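Local coordinates for protein alpha-amylase (Eisenia fetida, PDB 6M4K) that probably hydrolyses internal alpha-1,4-glucosidic linkages in starch-like polysaccharides, as a member of glycoside hydrolase family 13 with calcium and probably chloride as cofactors, at residues Y232-V237 with D294-I299; A330-L333 with H339-L342. All coordinates share one frame; numbering follows the deposited sequence.

Contact 1 (Y232-V237 with D294-I299); sequences YIYQEV and DALVFI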
loop_
_atom_site.group_PDB
_atom_site.type_symbol
_atom_site.label_atom_id
_atom_site.label_comp_id
_atom_site.label_asym_id
_atom_site.label_seq_id
_atom_site.Cartn_x
_atom_site.Cartn_y
_atom_site.Cartn_z
ATOM N N TYR A 232 -5.143 -5.851 -12.986
ATOM C CA TYR A 232 -5.585 -5.670 -11.609
ATOM C C TYR A 232 -5.759 -4.184 -11.312
ATOM O O TYR A 232 -4.838 -3.393 -11.520
ATOM C CB TYR A 232 -4.527 -6.243 -10.671
ATOM C CG TYR A 232 -4.818 -6.147 -9.184
ATOM C CD1 TYR A 232 -6.098 -6.339 -8.677
ATOM C CD2 TYR A 232 -3.778 -5.914 -8.274
ATOM C CE1 TYR A 232 -6.344 -6.294 -7.311
ATOM C CE2 TYR A 232 -4.014 -5.861 -6.909
ATOM C CZ TYR A 232 -5.294 -6.052 -6.432
ATOM O OH TYR A 232 -5.567 -6.018 -5.077
ATOM N N ILE A 233 -6.921 -3.793 -10.806
ATOM C CA ILE A 233 -7.192 -2.399 -10.470
ATOM C C ILE A 233 -7.568 -2.343 -9.000
ATOM O O ILE A 233 -8.530 -3.002 -8.568
ATOM C CB ILE A 233 -8.316 -1.801 -11.328
ATOM C CG1 ILE A 233 -7.987 -1.883 -12.822
ATOM C CG2 ILE A 233 -8.622 -0.369 -10.875
ATOM C CD1 ILE A 233 -6.892 -0.952 -13.248
ATOM N N TYR A 234 -6.804 -1.586 -8.221
ATOM C CA TYR A 234 -7.242 -1.212 -6.890
ATOM C C TYR A 234 -7.313 0.304 -6.791
ATOM O O TYR A 234 -6.431 1.015 -7.283
ATOM C CB TYR A 234 -6.434 -1.859 -5.753
ATOM C CG TYR A 234 -4.933 -1.676 -5.760
ATOM C CD1 TYR A 234 -4.129 -2.452 -6.579
ATOM C CD2 TYR A 234 -4.321 -0.753 -4.917
ATOM C CE1 TYR A 234 -2.748 -2.320 -6.575
ATOM C CE2 TYR A 234 -2.939 -0.629 -4.880
ATOM C CZ TYR A 234 -2.162 -1.407 -5.721
ATOM O OH TYR A 234 -0.784 -1.296 -5.720
ATOM N N GLN A 235 -8.385 0.795 -6.192
ATOM C CA GLN A 235 -8.788 2.188 -6.298
ATOM C C GLN A 235 -8.570 2.858 -4.954
ATOM O O GLN A 235 -9.047 2.363 -3.927
ATOM C CB GLN A 235 -10.268 2.264 -6.684
ATOM C CG GLN A 235 -10.561 1.684 -8.046
ATOM C CD GLN A 235 -12.022 1.323 -8.194
ATOM O OE1 GLN A 235 -12.823 2.101 -8.730
ATOM N NE2 GLN A 235 -12.393 0.161 -7.675
ATOM N N GLU A 236 -7.831 3.969 -4.947
ATOM C CA GLU A 236 -7.665 4.725 -3.714
ATOM C C GLU A 236 -8.932 5.526 -3.483
ATOM O O GLU A 236 -9.162 6.559 -4.123
ATOM C CB GLU A 236 -6.461 5.657 -3.773
ATOM C CG GLU A 236 -6.271 6.334 -2.412
ATOM C CD GLU A 236 -5.722 7.753 -2.453
ATOM O OE1 GLU A 236 -5.820 8.443 -3.493
ATOM O OE2 GLU A 236 -5.193 8.185 -1.398
ATOM N N VAL A 237 -9.769 5.047 -2.574
ATOM C CA VAL A 237 -10.945 5.766 -2.116
ATOM C C VAL A 237 -10.775 5.928 -0.621
ATOM O O VAL A 237 -10.811 4.936 0.122
ATOM C CB VAL A 237 -12.242 5.011 -2.432
ATOM C CG1 VAL A 237 -13.448 5.817 -1.952
ATOM C CG2 VAL A 237 -12.331 4.706 -3.916
ATOM N N ASP A 294 -12.980 -7.535 -1.434
ATOM C CA ASP A 294 -13.045 -6.252 -2.121
ATOM C C ASP A 294 -11.936 -5.295 -1.701
ATOM O O ASP A 294 -11.865 -4.180 -2.234
ATOM C CB ASP A 294 -14.387 -5.577 -1.840
ATOM C CG ASP A 294 -15.554 -6.303 -2.461
ATOM O OD1 ASP A 294 -15.438 -6.798 -3.597
ATOM O OD2 ASP A 294 -16.593 -6.373 -1.786
ATOM N N ALA A 295 -11.080 -5.688 -0.759
ATOM C CA ALA A 295 -10.240 -4.741 -0.038
ATOM C C ALA A 295 -8.767 -4.919 -0.355
ATOM O O ALA A 295 -8.258 -6.041 -0.461
ATOM C CB ALA A 295 -10.423 -4.894 1.475
ATOM N N LEU A 296 -8.096 -3.779 -0.471
ATOM C CA LEU A 296 -6.648 -3.666 -0.419
ATOM C C LEU A 296 -6.344 -3.042 0.938
ATOM O O LEU A 296 -6.862 -1.967 1.253
ATOM C CB LEU A 296 -6.194 -2.767 -1.567
ATOM C CG LEU A 296 -4.722 -2.587 -1.951
ATOM C CD1 LEU A 296 -3.939 -1.765 -0.918
ATOM C CD2 LEU A 296 -4.010 -3.903 -2.285
ATOM N N VAL A 297 -5.542 -3.738 1.754
ATOM C CA VAL A 297 -5.341 -3.361 3.148
ATOM C C VAL A 297 -3.862 -3.078 3.397
ATOM O O VAL A 297 -2.978 -3.555 2.683
ATOM C CB VAL A 297 -5.898 -4.407 4.148
ATOM C CG1 VAL A 297 -7.371 -4.679 3.860
ATOM C CG2 VAL A 297 -5.119 -5.710 4.089
ATOM N N PHE A 298 -3.610 -2.288 4.440
ATOM C CA PHE A 298 -2.271 -1.767 4.717
ATOM C C PHE A 298 -2.315 -1.034 6.051
ATOM O O PHE A 298 -3.346 -0.468 6.428
ATOM C CB PHE A 298 -1.791 -0.808 3.599
ATOM C CG PHE A 298 -2.795 0.260 3.263
ATOM C CD1 PHE A 298 -3.847 -0.020 2.400
ATOM C CD2 PHE A 298 -2.733 1.525 3.837
ATOM C CE1 PHE A 298 -4.815 0.933 2.112
ATOM C CE2 PHE A 298 -3.694 2.496 3.527
ATOM C CZ PHE A 298 -4.740 2.191 2.667
ATOM N N ILE A 299 -1.178 -1.036 6.756
ATOM C CA ILE A 299 -1.093 -0.312 8.022
ATOM C C ILE A 299 -0.970 1.189 7.788
ATOM O O ILE A 299 -1.650 1.989 8.451
ATOM C CB ILE A 299 0.049 -0.871 8.889
ATOM C CG1 ILE A 299 -0.204 -2.357 9.184
ATOM C CG2 ILE A 299 0.211 -0.056 10.186
ATOM C CD1 ILE A 299 -1.570 -2.674 9.802
#

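Contact 2 (A330-L333 with H339-L342); sequences AFEL and HVRL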
loop_
_atom_site.group_PDB
_atom_site.type_symbol
_atom_site.label_atom_id
_atom_site.label_comp_id
_atom_site.label_asym_id
_atom_site.label_seq_id
_atom_site.Cartn_x
_atom_site.Cartn_y
_atom_site.Cartn_z
ATOM N N ALA A 330 2.322 -7.644 11.844
ATOM C CA ALA A 330 2.297 -9.084 12.071
ATOM C C ALA A 330 0.869 -9.593 12.169
ATOM O O ALA A 330 0.527 -10.628 11.589
ATOM C CB ALA A 330 3.076 -9.436 13.339
ATOM N N PHE A 331 0.021 -8.893 12.926
ATOM C CA PHE A 331 -1.383 -9.276 12.977
ATOM C C PHE A 331 -2.002 -9.289 11.584
ATOM O O PHE A 331 -2.668 -10.258 11.200
ATOM C CB PHE A 331 -2.184 -8.360 13.908
ATOM C CG PHE A 331 -3.644 -8.700 13.914
ATOM C CD1 PHE A 331 -4.110 -9.752 14.683
ATOM C CD2 PHE A 331 -4.536 -8.021 13.095
ATOM C CE1 PHE A 331 -5.443 -10.103 14.665
ATOM C CE2 PHE A 331 -5.875 -8.383 13.058
ATOM C CZ PHE A 331 -6.327 -9.419 13.850
ATOM N N GLU A 332 -1.813 -8.207 10.829
ATOM C CA GLU A 332 -2.417 -8.098 9.502
ATOM C C GLU A 332 -1.985 -9.244 8.591
ATOM O O GLU A 332 -2.793 -9.766 7.813
ATOM C CB GLU A 332 -2.035 -6.743 8.913
ATOM C CG GLU A 332 -2.177 -6.606 7.421
ATOM C CD GLU A 332 -1.532 -5.334 6.956
ATOM O OE1 GLU A 332 -2.258 -4.349 6.815
ATOM O OE2 GLU A 332 -0.286 -5.327 6.769
ATOM N N LEU A 333 -0.721 -9.659 8.686
ATOM C CA LEU A 333 -0.182 -10.713 7.834
ATOM C C LEU A 333 -0.631 -12.090 8.290
ATOM O O LEU A 333 -0.764 -12.995 7.462
ATOM C CB LEU A 333 1.347 -10.638 7.820
ATOM C CG LEU A 333 1.897 -9.523 6.920
ATOM C CD1 LEU A 333 3.363 -9.279 7.213
ATOM C CD2 LEU A 333 1.710 -9.893 5.447
ATOM N N HIS A 339 -6.248 -7.982 0.500
ATOM C CA HIS A 339 -4.967 -8.099 -0.181
ATOM C C HIS A 339 -3.979 -7.164 0.508
ATOM O O HIS A 339 -4.175 -5.944 0.495
ATOM C CB HIS A 339 -5.120 -7.714 -1.650
ATOM C CG HIS A 339 -3.908 -8.013 -2.467
ATOM N ND1 HIS A 339 -3.656 -7.423 -3.686
ATOM C CD2 HIS A 339 -2.880 -8.858 -2.234
ATOM C CE1 HIS A 339 -2.522 -7.898 -4.170
ATOM N NE2 HIS A 339 -2.032 -8.774 -3.309
ATOM N N VAL A 340 -2.925 -7.727 1.087
ATOM C CA VAL A 340 -2.016 -6.968 1.956
ATOM C C VAL A 340 -0.928 -6.275 1.146
ATOM O O VAL A 340 -0.216 -6.914 0.359
ATOM C CB VAL A 340 -1.379 -7.876 3.014
ATOM C CG1 VAL A 340 -0.353 -7.085 3.838
ATOM C CG2 VAL A 340 -2.457 -8.487 3.913
ATOM N N ARG A 341 -0.782 -4.967 1.374
ATOM C CA ARG A 341 0.317 -4.175 0.843
ATOM C C ARG A 341 1.134 -3.644 2.018
ATOM O O ARG A 341 0.573 -3.102 2.978
ATOM C CB ARG A 341 -0.229 -3.003 0.019
ATOM C CG ARG A 341 0.858 -2.115 -0.585
ATOM C CD ARG A 341 0.275 -0.882 -1.268
ATOM N NE ARG A 341 -0.361 0.011 -0.301
ATOM C CZ ARG A 341 -1.223 0.982 -0.610
ATOM N NH1 ARG A 341 -1.559 1.208 -1.868
ATOM N NH2 ARG A 341 -1.755 1.740 0.348
ATOM N N LEU A 342 2.450 -3.816 1.954
ATOM C CA LEU A 342 3.363 -3.222 2.927
ATOM C C LEU A 342 3.973 -1.947 2.361
ATOM O O LEU A 342 4.474 -1.937 1.231
ATOM C CB LEU A 342 4.505 -4.183 3.266
ATOM C CG LEU A 342 4.159 -5.597 3.728
ATOM C CD1 LEU A 342 5.401 -6.304 4.253
ATOM C CD2 LEU A 342 3.086 -5.578 4.793
HETATM O O HOH W 1 0.685 -3.097 5.767
#

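Contact 1 (Y232-V237 with D294-I299)
L296 reaches across to two tyrosines, Y234 and Y232, and carries every contact made from its side. Its CG meets the ring of Y234 at CD2, 3.5 Å away, while its CD2 methyl lies over one face of that ring in a CH-pi contact, 4.2 Å from L296 CD2 to the Y234 ring centroid and 14° off the ring normal. The same methyl approaches the phenol oxygen of the second tyrosine, with Y232 OH 3.8 Å from L296 CD2, so one leucine branch serves both aromatic partners. CG of L296 stands anti to the backbone N (chi1 -171°), which carries its branch point out from the strand to the Y234 ring. Cutting this side chain back to an alanine is likely to strip the face of Y234 of its methyl cover and open a gap beside the hydroxyl of Y232. No hydrogen bond joins the two segments, and both tyrosine hydroxyls are satisfied elsewhere: Y232 OH bonds to H339 ND1 and Y234 OH to Q46 OE1, two bonds that would limit how far either ring can shift. Further out, L296 also packs on H339 and R341 of strand 339-344, and Y234 on R341. Strands 232-235 and 295-297 are not neighbours in the sheet, because strand 255-257 runs between them; Y234 and L296, the residues nearest in register, have CA atoms 6.9 Å apart. Inward-pointing side chains from strands two apart in the sheet meet here in the buried interior of the closed eight-stranded parallel barrel, the TIM-barrel core of the GH13 catalytic domain.

Contact 2 (A330-L333 with H339-L342)
OE2 of E332 lies 2.6 Å from a water that is also 2.8 Å from R341 O and is placed to donate to each, a possible bridge from a buried carboxylate to the strand backbone. More acceptors are in reach of this water than it has protons, so the bridge may be shared with other groups or intermittent. The other carboxylate oxygen, E332 OE1, has its partner outside the two segments, in NE2 of H261. A chi1 of 161° swings CG of E332 away from its own backbone N, and the chain, extended from there on, stretches from the helix past V340, whose CG1 methyl comes to 3.4 Å from E332 OE2. The aliphatic part of the glutamate packs here too: E332 CG is 4.0 Å from each of the two V340 methyls. On the same carboxylate oxygen rests the CD2 methyl of L342, whose side chain runs alongside that of E332 in the opposite direction. Helix 322-334 follows strand 295-297 in the chain and leads into strand 339-344, the neighbour of that strand in the closed eight-stranded parallel barrel, and V340 points outward from the sheet to meet the helix that covers it. L333 completes the apolar layer: its CD2 lies 3.8 Å from V340 CG1, the two side chains crossing at about a right angle, and its CD1 makes a looser contact with L342 CD2 at 4.4 Å. Helix 389-401 closes over this layer, M394 and V395 packing on L333 and M391 on L342. The side chain of R341 starts away from the helix, and its NH1 is hydrogen-bonded to OE1 of Q46.

How the contacts relate
Both contacts are buried, but they occupy different layers of the same barrel. Contact 1 lies within the ring of strands and is built from aromatic and aliphatic side chains, whereas contact 2 lies outside it, between sheet and helix, where a carboxylate and a water are set among methyl groups. No segment is shared, yet strands 295-297 and 339-344 are neighbours in the sheet, and V297 N probably bonds to H339 O at 2.9 Å. Alternation along 339-342 serves both layers: H339 and R341 turn to the barrel interior, while V340 points to the helix and L342 reaches it with the end of its side chain. Just beyond V297, F298 CA packs against E332 OE1, bringing the two contacts together again.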